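Local coordinates for AclR protein (Streptomyces galilaeus, PDB 2GEY) that is a putative hydroxylase of the SnoaL-like family, probably acting in the biosynthesis of an aromatic polyketide antibiotic, at residues Glu72-Leu77 against Glu106-Asp111; Pro31-Tyr36 against Gly112-His117; Leu9-Val14 against Leu63-Ile68; Gly24-Trp29 against Asp46-Met51. One frame throughout, in Å; residues are numbered along the deposited sequence.

Overall arrangement
Contacts 1 and 2 lie on neighbouring strands of one mixed sheet, their centres 9 Å apart: R108 NE meets E116 OE1 at 2.8 Å in a salt bridge, and L107 CD2 packs on H117 CD2. Contact 3 sets helix 3-18 against strand 62-71 of that sheet, 13 Å from contact 1 centre to centre, with C10 SG reaching F109, L107 and V75. Contact 4 joins the two helices 23-26 and 44-57, its centre 10 Å from that of contact 2, where W29 CH2 approaches H35 CE1. M13 connects contacts 3 and 4. Bound glycerol, probably from the crystallisation liquor, lies about 4 Å from each of the L107, V14 and I25 side chains and may mark a pocket.

Contact 1: Glu72-Leu77 against Glu106-Asp111; sequences EDRVAL and ELRFVD
Backbone pairing between 74-77 and 106-110 sets the frame: V75 N donates to L107 O at 2.9 Å and L107 N to V75 O at 2.8 Å, which makes V75 and L107 a hydrogen-bonded antiparallel pair. R74 with R108 and A76 with E106 are the flanking non-hydrogen-bonded pairs. The ladder runs one step past the strand, since F109 N reaches D73 O with an N-H...O angle of 161°.

Salt bridges run across the face that carries R74, E106 and R108, on which M69 of the second subunit packs. R74 bends at chi3 (-72°), bringing NH1 within 3.0 Å of E106 OE2. The carboxylate oxygen lies near the guanidinium plane, yet the nitrogen comes from above the carboxylate plane. NH2 of R74 also meets E72 OE1, completing a three-residue network. E106 OE1 turns to S67 and R78 of the second subunit. D73 OD2 forms a salt bridge through a weak 3.3 Å bond to R108 NH1; R108 NE has E116 OE1 as its stronger partner. A water bridges D73 OD2 and F109 O, 2.7 Å from each.

Apolar contact occupies the other face, where V75 CG2 meets F109 CE1 at 4.1 Å against C10 of helix 3-18. The N-to-C directions of 74-77 and 106-110 make 159°, an antiparallel pairing of neighbouring strands in the curved sheet of the NTF2-like alpha+beta barrel.

Contact 2: Pro31-Tyr36 against Gly112-His117; sequences PDIVHY and GKVVEH
H35 meets H117 rim to rim, its ND1 lying 3.0 Å from H117 ND1 in the H117 conformer described here, one of two. The two ring planes stand 89° apart and neither ring covers the other; each nitrogen sits at the edge of the opposite imidazole, near its plane. In this conformer the hydrogen bond is nearly straight at 171°, and either nitrogen could be the donor. H117 CG is anti to its backbone N (chi1 164°), whereas H35 CG stands beside its own N, and these rotations bring the two ND1 atoms together. Their remaining nitrogens have further partners: H35 NE2 bonds to S44 OG, and H117 NE2 bonds weakly to E105.

Y36 and E116 form a second polar pair. The phenol OH donates to E116 OE2 at 2.7 Å, using the anti lone pair of that oxygen, and the ring and carboxylate planes are steeply inclined. E116 OE1 is held by R108, so both carboxylate oxygens are engaged and the group's rotation is restricted.

Farther back along the strands, the tip of I33 brings CD1 to V114 CG1 at 3.6 Å, while CG1 of I33 lies over one face of the H35 ring, offset toward its rim.

The backbones bond in parallel register: V34 N to V115 O, V34 O to H117 N, and Y36 N to H117 O at 2.7 Å. V115 and E116 both face R108 as a classic beta bulge. Parallel pairing of 33-37 with 113-122 beside antiparallel neighbours is the mixed-sheet arrangement of the SnoaL-like, NTF2-type fold.

Contact 3: Leu9-Val14 against Leu63-Ile68; sequences LCLEMV and LEVKSI
In L11, chi1 of -66° sets CG beside the backbone N, and chi2 of 177° sends CD1 straight on and turns the CD2 branch to the strand, while V14 (chi1 173°) spreads both methyls over V65. L11 CD2 comes within 3.9 Å of I68 CD1, the two side chains meeting tip to tip, and it lies 4.0 Å from V65 CG2 as well. That one valine methyl is also shared by V14, whose CG2 is 3.9 Å away and whose CG1 is as near. V14 CG1 further touches L63 CB at 4.0 Å. V65 CG2 therefore fits between L11 and V14, whose side chains leave the helix three residues apart.

No hydrogen bond crosses the contact, and the axes stay 10.2 Å apart at their closest, so methyl groups bridge the separation. L63, V65 and I68 can all point at the helix because K66 and S67 form a classic beta bulge opposite R78, shifting the alternation between V65 and I68.

Helix 3-18 covers this face of the sheet: C10 packs on V75, L107 and F109 from strands 74-84 and 98-110, and M13 adds to L107. Strand 62-71, paired with 74-84, also meets the second subunit, where I68 O bonds to R74 of that subunit.

Contact 4: Gly24-Trp29 against Asp46-Met51; sequences GIIKHW and DMVKLM
I26 and V48 meet where two helices, 23-26 and 44-57, pack beside the sheet of this NTF2-like alpha+beta fold. CD1 of I26 touches CG2 of V48 at 3.6 Å, the two side chains crossing at about a right angle. The same valine methyl lies 3.9 Å from W29 CZ3, so V48 CG2 fills the notch between the isoleucine tip and the outer end of the indole.

W29 is the broad bump from the other segment. A type I turn from I26 to W29 folds the chain back, and I26 CG1 lies over one face of the indole, offset toward its rim. The six-membered end of the ring then enters the hollow between M47, V48 and M51: CH2 of W29 comes within 3.9 Å of M47 CG, on a chain that turns its end away from the contact. Beyond that, H35 makes an edge-to-face contact with the indole.

M51 runs past the ring in the opposite direction. Its sulfur forms a Met-aromatic contact, SD lying 5.0 Å from the centroid of the W29 six-membered ring and 72° off the normal, an oblique approach. A bend at chi3 (71°) directs the terminal methyl toward I25, which also touches M13, A16 and W17 of helix 3-18. No hydrogen bond crosses the two segments; the contact is made of apolar and sulfur-aromatic touches. At its far end M51 CE meets I25 tip to tip, 3.9 Å from CD1 and 4.0 Å from CG2.

Contact 1: Glu72-Leu77 against Glu106-Asp111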
loop_
_atom_site.group_PDB
_atom_site.type_symbol
_atom_site.label_atom_id
_atom_site.label_comp_id
_atom_site.label_asym_id
_atom_site.label_seq_id
_atom_site.Cartn_x
_atom_site.Cartn_y
_atom_site.Cartn_z
ATOM N N GLU A 72 17.912 2.342 11.633
ATOM C CA GLU A 72 18.280 1.288 12.568
ATOM C C GLU A 72 18.661 0.017 11.784
ATOM O O GLU A 72 19.476 0.067 10.871
ATOM C CB GLU A 72 17.116 1.022 13.534
ATOM C CG GLU A 72 16.567 2.253 14.229
ATOM C CD GLU A 72 15.426 1.906 15.148
ATOM O OE1 GLU A 72 14.306 1.669 14.647
ATOM O OE2 GLU A 72 15.660 1.829 16.366
ATOM N N ASP A 73 18.033 -1.115 12.120
ATOM C CA ASP A 73 18.333 -2.402 11.467
ATOM C C ASP A 73 17.330 -2.772 10.364
ATOM O O ASP A 73 17.320 -3.919 9.885
ATOM C CB ASP A 73 18.422 -3.527 12.516
ATOM C CG ASP A 73 17.202 -3.596 13.444
ATOM O OD1 ASP A 73 16.242 -2.805 13.291
ATOM O OD2 ASP A 73 17.218 -4.453 14.365
ATOM N N ARG A 74 16.521 -1.800 9.940
ATOM C CA ARG A 74 15.473 -2.037 8.968
ATOM C C ARG A 74 15.705 -1.320 7.638
ATOM O O ARG A 74 16.367 -0.280 7.577
ATOM C CB ARG A 74 14.130 -1.601 9.548
ATOM C CG ARG A 74 13.647 -2.475 10.688
ATOM C CD ARG A 74 12.301 -2.011 11.225
ATOM N NE ARG A 74 12.421 -0.761 11.970
ATOM C CZ ARG A 74 11.732 0.366 11.746
ATOM N NH1 ARG A 74 10.821 0.460 10.790
ATOM N NH2 ARG A 74 11.962 1.419 12.512
ATOM N N VAL A 75 15.125 -1.890 6.586
ATOM C CA VAL A 75 15.097 -1.286 5.260
ATOM C C VAL A 75 13.682 -1.471 4.707
ATOM O O VAL A 75 13.071 -2.524 4.929
ATOM C CB VAL A 75 16.111 -1.948 4.305
ATOM C CG1 VAL A 75 16.099 -1.248 2.933
ATOM C CG2 VAL A 75 17.515 -1.938 4.906
ATOM N N ALA A 76 13.169 -0.459 4.010
ATOM C CA ALA A 76 11.870 -0.545 3.332
ATOM C C ALA A 76 12.018 -0.115 1.872
ATOM O O ALA A 76 12.686 0.887 1.574
ATOM C CB ALA A 76 10.838 0.329 4.029
ATOM N N LEU A 77 11.389 -0.870 0.979
ATOM C CA LEU A 77 11.456 -0.618 -0.453
ATOM C C LEU A 77 10.044 -0.505 -0.975
ATOM O O LEU A 77 9.225 -1.393 -0.725
ATOM C CB LEU A 77 12.145 -1.760 -1.189
ATOM C CG LEU A 77 13.599 -2.010 -0.773
ATOM C CD1 LEU A 77 13.645 -2.981 0.390
ATOM C CD2 LEU A 77 14.380 -2.554 -1.936
ATOM N N GLU A 106 9.335 -4.525 3.864
ATOM C CA GLU A 106 10.128 -4.046 4.978
ATOM C C GLU A 106 10.895 -5.235 5.525
ATOM O O GLU A 106 10.321 -6.304 5.727
ATOM C CB GLU A 106 9.237 -3.400 6.042
ATOM C CG GLU A 106 9.990 -2.769 7.202
ATOM C CD GLU A 106 9.078 -2.152 8.245
ATOM O OE1 GLU A 106 7.855 -2.000 7.994
ATOM O OE2 GLU A 106 9.594 -1.797 9.327
ATOM N N LEU A 107 12.188 -5.034 5.772
ATOM C CA LEU A 107 13.081 -6.101 6.211
ATOM C C LEU A 107 13.875 -5.656 7.429
ATOM O O LEU A 107 14.327 -4.514 7.489
ATOM C CB LEU A 107 14.060 -6.473 5.093
ATOM C CG LEU A 107 13.503 -7.010 3.771
ATOM C CD1 LEU A 107 14.655 -7.352 2.849
ATOM C CD2 LEU A 107 12.610 -8.222 3.977
ATOM N N ARG A 108 14.035 -6.555 8.397
ATOM C CA ARG A 108 14.891 -6.306 9.554
ATOM C C ARG A 108 16.042 -7.308 9.519
ATOM O O ARG A 108 15.820 -8.508 9.304
ATOM C CB ARG A 108 14.118 -6.423 10.876
ATOM C CG ARG A 108 14.955 -5.992 12.082
ATOM C CD ARG A 108 14.146 -5.908 13.344
ATOM N NE ARG A 108 13.877 -7.223 13.904
ATOM C CZ ARG A 108 14.718 -7.911 14.677
ATOM N NH1 ARG A 108 15.933 -7.454 14.971
ATOM N NH2 ARG A 108 14.342 -9.090 15.148
ATOM N N PHE A 109 17.258 -6.808 9.746
ATOM C CA PHE A 109 18.484 -7.602 9.646
ATOM C C PHE A 109 19.108 -7.873 11.000
ATOM O O PHE A 109 19.086 -7.014 11.879
ATOM C CB PHE A 109 19.532 -6.860 8.811
ATOM C CG PHE A 109 19.241 -6.851 7.338
ATOM C CD1 PHE A 109 18.301 -5.973 6.814
ATOM C CD2 PHE A 109 19.906 -7.724 6.479
ATOM C CE1 PHE A 109 18.015 -5.969 5.456
ATOM C CE2 PHE A 109 19.636 -7.717 5.119
ATOM C CZ PHE A 109 18.682 -6.839 4.613
ATOM N N VAL A 110 19.684 -9.065 11.142
ATOM C CA VAL A 110 20.603 -9.385 12.232
ATOM C C VAL A 110 21.783 -10.135 11.620
ATOM O O VAL A 110 21.589 -11.110 10.893
ATOM C CB VAL A 110 19.962 -10.276 13.331
ATOM C CG1 VAL A 110 21.002 -10.621 14.390
ATOM C CG2 VAL A 110 18.764 -9.588 13.963
ATOM N N ASP A 111 22.996 -9.661 11.899
ATOM C CA ASP A 111 24.223 -10.266 11.376
ATOM C C ASP A 111 24.199 -10.471 9.863
ATOM O O ASP A 111 24.661 -11.498 9.364
ATOM C CB ASP A 111 24.505 -11.595 12.080
ATOM C CG ASP A 111 24.769 -11.424 13.556
ATOM O OD1 ASP A 111 25.282 -10.351 13.948
ATOM O OD2 ASP A 111 24.455 -12.357 14.330
HETATM O O HOH W 1 19.237 -6.247 14.462
#

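Contact 2: Pro31-Tyr36 against Gly112-His117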
loop_
_atom_site.group_PDB
_atom_site.type_symbol
_atom_site.label_atom_id
_atom_site.label_comp_id
_atom_site.label_asym_id
_atom_site.label_seq_id
_atom_site.Cartn_x
_atom_site.Cartn_y
_atom_site.Cartn_z
ATOM N N PRO A 31 17.854 -18.512 9.070
ATOM C CA PRO A 31 17.087 -19.721 9.386
ATOM C C PRO A 31 15.865 -19.452 10.267
ATOM O O PRO A 31 14.897 -20.209 10.219
ATOM C CB PRO A 31 18.090 -20.585 10.154
ATOM C CG PRO A 31 19.423 -20.093 9.738
ATOM C CD PRO A 31 19.275 -18.643 9.432
ATOM N N ASP A 32 15.914 -18.387 11.065
ATOM C CA ASP A 32 14.833 -18.064 11.999
ATOM C C ASP A 32 13.923 -16.943 11.514
ATOM O O ASP A 32 13.174 -16.354 12.302
ATOM C CB ASP A 32 15.430 -17.684 13.352
ATOM C CG ASP A 32 16.348 -18.756 13.900
ATOM O OD1 ASP A 32 15.914 -19.928 13.988
ATOM O OD2 ASP A 32 17.504 -18.429 14.241
ATOM N N ILE A 33 13.976 -16.653 10.219
ATOM C CA ILE A 33 13.170 -15.598 9.637
ATOM C C ILE A 33 11.674 -15.807 9.883
ATOM O O ILE A 33 11.167 -16.943 9.856
ATOM C CB ILE A 33 13.438 -15.459 8.115
ATOM C CG1 ILE A 33 12.787 -14.187 7.566
ATOM C CG2 ILE A 33 12.950 -16.697 7.352
ATOM C CD1 ILE A 33 13.241 -13.841 6.168
ATOM N N VAL A 34 10.984 -14.707 10.172
ATOM C CA VAL A 34 9.527 -14.685 10.237
ATOM C C VAL A 34 8.989 -13.732 9.172
ATOM O O VAL A 34 9.496 -12.614 8.997
ATOM C CB VAL A 34 9.030 -14.246 11.630
ATOM C CG1 VAL A 34 7.512 -14.283 11.696
ATOM C CG2 VAL A 34 9.620 -15.128 12.691
ATOM N N HIS A 35 7.976 -14.186 8.449
ATOM C CA HIS A 35 7.317 -13.385 7.432
ATOM C C HIS A 35 5.930 -12.991 7.911
ATOM O O HIS A 35 5.202 -13.824 8.458
ATOM C CB HIS A 35 7.160 -14.169 6.133
ATOM C CG HIS A 35 8.421 -14.806 5.641
ATOM N ND1 HIS A 35 9.316 -14.150 4.826
ATOM C CD2 HIS A 35 8.910 -16.055 5.810
ATOM C CE1 HIS A 35 10.315 -14.961 4.533
ATOM N NE2 HIS A 35 10.092 -16.123 5.116
ATOM N N TYR A 36 5.564 -11.735 7.686
ATOM C CA TYR A 36 4.239 -11.237 8.014
ATOM C C TYR A 36 3.576 -10.609 6.794
ATOM O O TYR A 36 4.222 -9.917 5.999
ATOM C CB TYR A 36 4.301 -10.182 9.119
ATOM C CG TYR A 36 5.163 -10.535 10.304
ATOM C CD1 TYR A 36 6.507 -10.190 10.326
ATOM C CD2 TYR A 36 4.638 -11.177 11.412
ATOM C CE1 TYR A 36 7.310 -10.491 11.407
ATOM C CE2 TYR A 36 5.438 -11.482 12.503
ATOM C CZ TYR A 36 6.774 -11.121 12.493
ATOM O OH TYR A 36 7.586 -11.415 13.566
ATOM N N GLY A 112 23.648 -9.499 9.142
ATOM C CA GLY A 112 23.607 -9.536 7.685
ATOM C C GLY A 112 22.518 -10.404 7.070
ATOM O O GLY A 112 22.427 -10.498 5.846
ATOM N N LYS A 113 21.680 -11.021 7.898
ATOM C CA LYS A 113 20.615 -11.879 7.401
ATOM C C LYS A 113 19.261 -11.285 7.787
ATOM O O LYS A 113 19.138 -10.602 8.807
ATOM C CB LYS A 113 20.771 -13.296 7.950
ATOM C CG LYS A 113 22.044 -14.017 7.474
ATOM C CD LYS A 113 21.890 -14.628 6.077
ATOM C CE LYS A 113 23.225 -15.148 5.496
ATOM N NZ LYS A 113 24.048 -14.033 4.840
ATOM N N VAL A 114 18.253 -11.543 6.963
ATOM C CA VAL A 114 16.904 -11.043 7.216
ATOM C C VAL A 114 16.226 -11.940 8.263
ATOM O O VAL A 114 16.086 -13.145 8.048
ATOM C CB VAL A 114 16.065 -11.027 5.923
ATOM C CG1 VAL A 114 14.654 -10.526 6.193
ATOM C CG2 VAL A 114 16.755 -10.172 4.861
ATOM N N VAL A 115 15.807 -11.349 9.382
ATOM C CA VAL A 115 15.110 -12.081 10.448
ATOM C C VAL A 115 13.596 -11.814 10.510
ATOM O O VAL A 115 12.828 -12.604 11.103
ATOM C CB VAL A 115 15.740 -11.810 11.833
ATOM C CG1 VAL A 115 17.162 -12.337 11.878
ATOM C CG2 VAL A 115 15.686 -10.331 12.186
ATOM N N GLU A 116 13.173 -10.695 9.928
ATOM C CA GLU A 116 11.758 -10.363 9.820
ATOM C C GLU A 116 11.498 -9.699 8.487
ATOM O O GLU A 116 12.305 -8.881 8.019
ATOM C CB GLU A 116 11.305 -9.431 10.953
ATOM C CG GLU A 116 11.240 -10.098 12.318
ATOM C CD GLU A 116 10.637 -9.201 13.382
ATOM O OE1 GLU A 116 11.316 -8.241 13.799
ATOM O OE2 GLU A 116 9.495 -9.469 13.825
ATOM N N HIS A 117 10.347 -10.036 7.911
ATOM C CA HIS A 117 9.940 -9.544 6.611
ATOM C C HIS A 117 8.445 -9.211 6.657
ATOM O O HIS A 117 7.634 -10.081 6.967
ATOM C CB HIS A 117 10.267 -10.623 5.567
ATOM C CG HIS A 117 9.589 -10.435 4.249
ATOM N ND1 HIS A 117 8.959 -11.468 3.589
ATOM C CD2 HIS A 117 9.434 -9.338 3.469
ATOM C CE1 HIS A 117 8.450 -11.017 2.456
ATOM N NE2 HIS A 117 8.724 -9.730 2.358
#

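Contact 3: Leu9-Val14 against Leu63-Ile68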
loop_
_atom_site.group_PDB
_atom_site.type_symbol
_atom_site.label_atom_id
_atom_site.label_comp_id
_atom_site.label_asym_id
_atom_site.label_seq_id
_atom_site.Cartn_x
_atom_site.Cartn_y
_atom_site.Cartn_z
ATOM N N LEU A 9 22.357 -4.807 0.289
ATOM C CA LEU A 9 21.943 -6.215 0.334
ATOM C C LEU A 9 20.506 -6.374 -0.164
ATOM O O LEU A 9 20.198 -7.285 -0.932
ATOM C CB LEU A 9 22.092 -6.790 1.740
ATOM C CG LEU A 9 23.549 -7.011 2.172
ATOM C CD1 LEU A 9 23.639 -7.220 3.672
ATOM C CD2 LEU A 9 24.169 -8.184 1.400
ATOM N N CYS A 10 19.625 -5.467 0.240
ATOM C CA CYS A 10 18.236 -5.500 -0.254
ATOM C C CYS A 10 18.167 -5.342 -1.774
ATOM O O CYS A 10 17.368 -5.994 -2.447
ATOM C CB CYS A 10 17.397 -4.420 0.432
ATOM S SG CYS A 10 17.119 -4.777 2.175
ATOM N N LEU A 11 19.013 -4.493 -2.323
ATOM C CA LEU A 11 19.030 -4.310 -3.769
ATOM C C LEU A 11 19.605 -5.526 -4.489
ATOM O O LEU A 11 19.276 -5.779 -5.647
ATOM C CB LEU A 11 19.760 -3.021 -4.131
ATOM C CG LEU A 11 19.046 -1.749 -3.649
ATOM C CD1 LEU A 11 19.869 -0.535 -3.980
ATOM C CD2 LEU A 11 17.655 -1.615 -4.275
ATOM N N GLU A 12 20.423 -6.312 -3.794
ATOM C CA GLU A 12 20.871 -7.593 -4.343
ATOM C C GLU A 12 19.742 -8.606 -4.407
ATOM O O GLU A 12 19.670 -9.414 -5.343
ATOM C CB GLU A 12 22.070 -8.145 -3.559
ATOM C CG GLU A 12 23.350 -7.355 -3.803
ATOM C CD GLU A 12 23.638 -7.160 -5.269
ATOM O OE1 GLU A 12 24.054 -8.137 -5.933
ATOM O OE2 GLU A 12 23.422 -6.029 -5.770
ATOM N N MET A 13 18.865 -8.570 -3.411
ATOM C CA MET A 13 17.662 -9.380 -3.421
ATOM C C MET A 13 16.725 -8.961 -4.564
ATOM O O MET A 13 16.193 -9.811 -5.265
ATOM C CB MET A 13 16.978 -9.310 -2.056
ATOM C CG MET A 13 17.830 -9.896 -0.955
ATOM S SD MET A 13 17.115 -9.645 0.683
ATOM C CE MET A 13 16.032 -11.045 0.787
ATOM N N VAL A 14 16.568 -7.658 -4.779
ATOM C CA VAL A 14 15.830 -7.155 -5.954
ATOM C C VAL A 14 16.477 -7.664 -7.255
ATOM O O VAL A 14 15.789 -8.154 -8.163
ATOM C CB VAL A 14 15.746 -5.602 -5.953
ATOM C CG1 VAL A 14 15.139 -5.083 -7.245
ATOM C CG2 VAL A 14 14.929 -5.095 -4.762
ATOM N N LEU A 63 11.074 -5.896 -11.131
ATOM C CA LEU A 63 10.847 -5.021 -9.988
ATOM C C LEU A 63 11.535 -3.701 -10.231
ATOM O O LEU A 63 12.740 -3.675 -10.500
ATOM C CB LEU A 63 11.428 -5.623 -8.712
ATOM C CG LEU A 63 10.622 -6.709 -8.009
ATOM C CD1 LEU A 63 10.353 -7.872 -8.921
ATOM C CD2 LEU A 63 11.371 -7.153 -6.769
ATOM N N GLU A 64 10.784 -2.613 -10.124
ATOM C CA GLU A 64 11.367 -1.282 -10.148
ATOM C C GLU A 64 11.297 -0.700 -8.747
ATOM O O GLU A 64 10.209 -0.568 -8.179
ATOM C CB GLU A 64 10.631 -0.357 -11.109
ATOM C CG GLU A 64 11.280 1.023 -11.170
ATOM C CD GLU A 64 10.503 2.038 -11.977
ATOM O OE1 GLU A 64 9.422 1.705 -12.505
ATOM O OE2 GLU A 64 10.977 3.198 -12.061
ATOM N N VAL A 65 12.457 -0.358 -8.190
ATOM C CA VAL A 65 12.500 0.260 -6.867
ATOM C C VAL A 65 12.199 1.753 -7.017
ATOM O O VAL A 65 12.983 2.519 -7.593
ATOM C CB VAL A 65 13.853 0.008 -6.157
ATOM C CG1 VAL A 65 13.888 0.698 -4.799
ATOM C CG2 VAL A 65 14.095 -1.498 -6.029
ATOM N N LYS A 66 11.035 2.155 -6.534
ATOM C CA LYS A 66 10.621 3.556 -6.589
ATOM C C LYS A 66 11.234 4.357 -5.451
ATOM O O LYS A 66 11.518 5.560 -5.587
ATOM C CB LYS A 66 9.098 3.659 -6.522
ATOM C CG LYS A 66 8.343 2.881 -7.601
ATOM C CD LYS A 66 8.720 3.280 -9.017
ATOM C CE LYS A 66 8.329 4.689 -9.359
ATOM N NZ LYS A 66 8.508 4.977 -10.833
ATOM N N SER A 67 11.393 3.710 -4.305
ATOM C CA SER A 67 12.040 4.343 -3.166
ATOM C C SER A 67 12.624 3.288 -2.241
ATOM O O SER A 67 12.125 2.173 -2.159
ATOM C CB SER A 67 11.058 5.237 -2.392
ATOM O OG SER A 67 10.302 4.488 -1.452
ATOM N N ILE A 68 13.704 3.662 -1.565
ATOM C CA ILE A 68 14.342 2.805 -0.575
ATOM C C ILE A 68 14.697 3.677 0.634
ATOM O O ILE A 68 15.077 4.841 0.483
ATOM C CB ILE A 68 15.552 2.021 -1.167
ATOM C CG1 ILE A 68 16.136 1.075 -0.125
ATOM C CG2 ILE A 68 16.636 2.955 -1.733
ATOM C CD1 ILE A 68 17.029 0.000 -0.727
#

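Contact 4: Gly24-Trp29 against Asp46-Met51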
loop_
_atom_site.group_PDB
_atom_site.type_symbol
_atom_site.label_atom_id
_atom_site.label_comp_id
_atom_site.label_asym_id
_atom_site.label_seq_id
_atom_site.Cartn_x
_atom_site.Cartn_y
_atom_site.Cartn_z
ATOM N N GLY A 24 18.866 -16.763 -4.910
ATOM C CA GLY A 24 19.582 -15.515 -4.622
ATOM C C GLY A 24 18.858 -14.575 -3.680
ATOM O O GLY A 24 19.446 -13.625 -3.166
ATOM N N ILE A 25 17.569 -14.829 -3.459
ATOM C CA ILE A 25 16.802 -14.102 -2.464
ATOM C C ILE A 25 16.895 -14.843 -1.128
ATOM O O ILE A 25 17.286 -14.270 -0.109
ATOM C CB ILE A 25 15.316 -14.002 -2.885
ATOM C CG1 ILE A 25 15.189 -13.314 -4.249
ATOM C CG2 ILE A 25 14.491 -13.283 -1.828
ATOM C CD1 ILE A 25 13.922 -13.628 -4.940
ATOM N N ILE A 26 16.558 -16.128 -1.138
ATOM C CA ILE A 26 16.430 -16.901 0.094
ATOM C C ILE A 26 17.782 -17.079 0.810
ATOM O O ILE A 26 17.832 -17.306 2.024
ATOM C CB ILE A 26 15.709 -18.252 -0.197
ATOM C CG1 ILE A 26 14.253 -17.972 -0.599
ATOM C CG2 ILE A 26 15.756 -19.181 1.005
ATOM C CD1 ILE A 26 13.597 -19.064 -1.412
ATOM N N LYS A 27 18.879 -16.959 0.067
ATOM C CA LYS A 27 20.211 -17.085 0.684
ATOM C C LYS A 27 20.474 -16.000 1.733
ATOM O O LYS A 27 21.363 -16.147 2.571
ATOM C CB LYS A 27 21.312 -17.057 -0.377
ATOM C CG LYS A 27 21.469 -15.745 -1.088
ATOM C CD LYS A 27 22.470 -15.841 -2.226
ATOM C CE LYS A 27 23.890 -15.827 -1.736
ATOM N NZ LYS A 27 24.842 -15.629 -2.871
ATOM N N HIS A 28 19.710 -14.912 1.674
ATOM C CA HIS A 28 19.866 -13.801 2.613
ATOM C C HIS A 28 18.945 -13.911 3.817
ATOM O O HIS A 28 19.012 -13.084 4.731
ATOM C CB HIS A 28 19.617 -12.485 1.893
ATOM C CG HIS A 28 20.633 -12.182 0.843
ATOM N ND1 HIS A 28 21.949 -11.904 1.147
ATOM C CD2 HIS A 28 20.542 -12.146 -0.508
ATOM C CE1 HIS A 28 22.616 -11.679 0.028
ATOM N NE2 HIS A 28 21.788 -11.829 -0.990
ATOM N N TRP A 29 18.085 -14.928 3.823
ATOM C CA TRP A 29 17.169 -15.134 4.935
ATOM C C TRP A 29 17.869 -15.830 6.074
ATOM O O TRP A 29 18.614 -16.793 5.861
ATOM C CB TRP A 29 16.001 -16.013 4.512
ATOM C CG TRP A 29 15.062 -15.421 3.547
ATOM C CD1 TRP A 29 15.136 -14.208 2.949
ATOM C CD2 TRP A 29 13.892 -16.055 3.034
ATOM N NE1 TRP A 29 14.067 -14.029 2.104
ATOM C CE2 TRP A 29 13.289 -15.158 2.137
ATOM C CE3 TRP A 29 13.289 -17.295 3.260
ATOM C CZ2 TRP A 29 12.103 -15.466 1.456
ATOM C CZ3 TRP A 29 12.114 -17.600 2.580
ATOM C CH2 TRP A 29 11.539 -16.693 1.691
ATOM N N ASP A 46 5.223 -21.570 2.876
ATOM C CA ASP A 46 4.168 -20.955 2.082
ATOM C C ASP A 46 4.707 -19.772 1.277
ATOM O O ASP A 46 4.305 -19.563 0.136
ATOM C CB ASP A 46 3.004 -20.509 2.974
ATOM C CG ASP A 46 2.183 -21.689 3.503
ATOM O OD1 ASP A 46 2.504 -22.851 3.182
ATOM O OD2 ASP A 46 1.215 -21.449 4.245
ATOM N N MET A 47 5.619 -19.011 1.875
ATOM C CA MET A 47 6.220 -17.871 1.191
ATOM C C MET A 47 6.955 -18.328 -0.069
ATOM O O MET A 47 6.755 -17.773 -1.152
ATOM C CB MET A 47 7.184 -17.147 2.129
ATOM C CG MET A 47 7.748 -15.847 1.570
ATOM S SD MET A 47 6.501 -14.621 1.108
ATOM C CE MET A 47 5.421 -14.672 2.525
ATOM N N VAL A 48 7.793 -19.348 0.067
ATOM C CA VAL A 48 8.535 -19.861 -1.083
ATOM C C VAL A 48 7.581 -20.380 -2.165
ATOM O O VAL A 48 7.808 -20.147 -3.343
ATOM C CB VAL A 48 9.571 -20.938 -0.675
ATOM C CG1 VAL A 48 10.189 -21.596 -1.911
ATOM C CG2 VAL A 48 10.664 -20.308 0.184
ATOM N N LYS A 49 6.507 -21.060 -1.765
ATOM C CA LYS A 49 5.501 -21.520 -2.725
ATOM C C LYS A 49 4.859 -20.375 -3.499
ATOM O O LYS A 49 4.606 -20.509 -4.695
ATOM C CB LYS A 49 4.412 -22.347 -2.035
ATOM C CG LYS A 49 4.906 -23.691 -1.581
ATOM C CD LYS A 49 3.830 -24.484 -0.860
ATOM C CE LYS A 49 4.427 -25.687 -0.156
ATOM N NZ LYS A 49 3.371 -26.531 0.468
ATOM N N LEU A 50 4.590 -19.262 -2.818
ATOM C CA LEU A 50 4.001 -18.089 -3.466
ATOM C C LEU A 50 4.996 -17.468 -4.425
ATOM O O LEU A 50 4.622 -16.977 -5.489
ATOM C CB LEU A 50 3.585 -17.042 -2.432
ATOM C CG LEU A 50 2.382 -17.403 -1.564
ATOM C CD1 LEU A 50 2.277 -16.417 -0.413
ATOM C CD2 LEU A 50 1.105 -17.410 -2.397
ATOM N N MET A 51 6.268 -17.481 -4.032
ATOM C CA MET A 51 7.328 -16.940 -4.876
ATOM C C MET A 51 7.467 -17.783 -6.144
ATOM O O MET A 51 7.524 -17.239 -7.246
ATOM C CB MET A 51 8.651 -16.891 -4.103
ATOM C CG MET A 51 8.630 -15.891 -2.953
ATOM S SD MET A 51 9.984 -16.103 -1.778
ATOM C CE MET A 51 11.367 -15.527 -2.755
#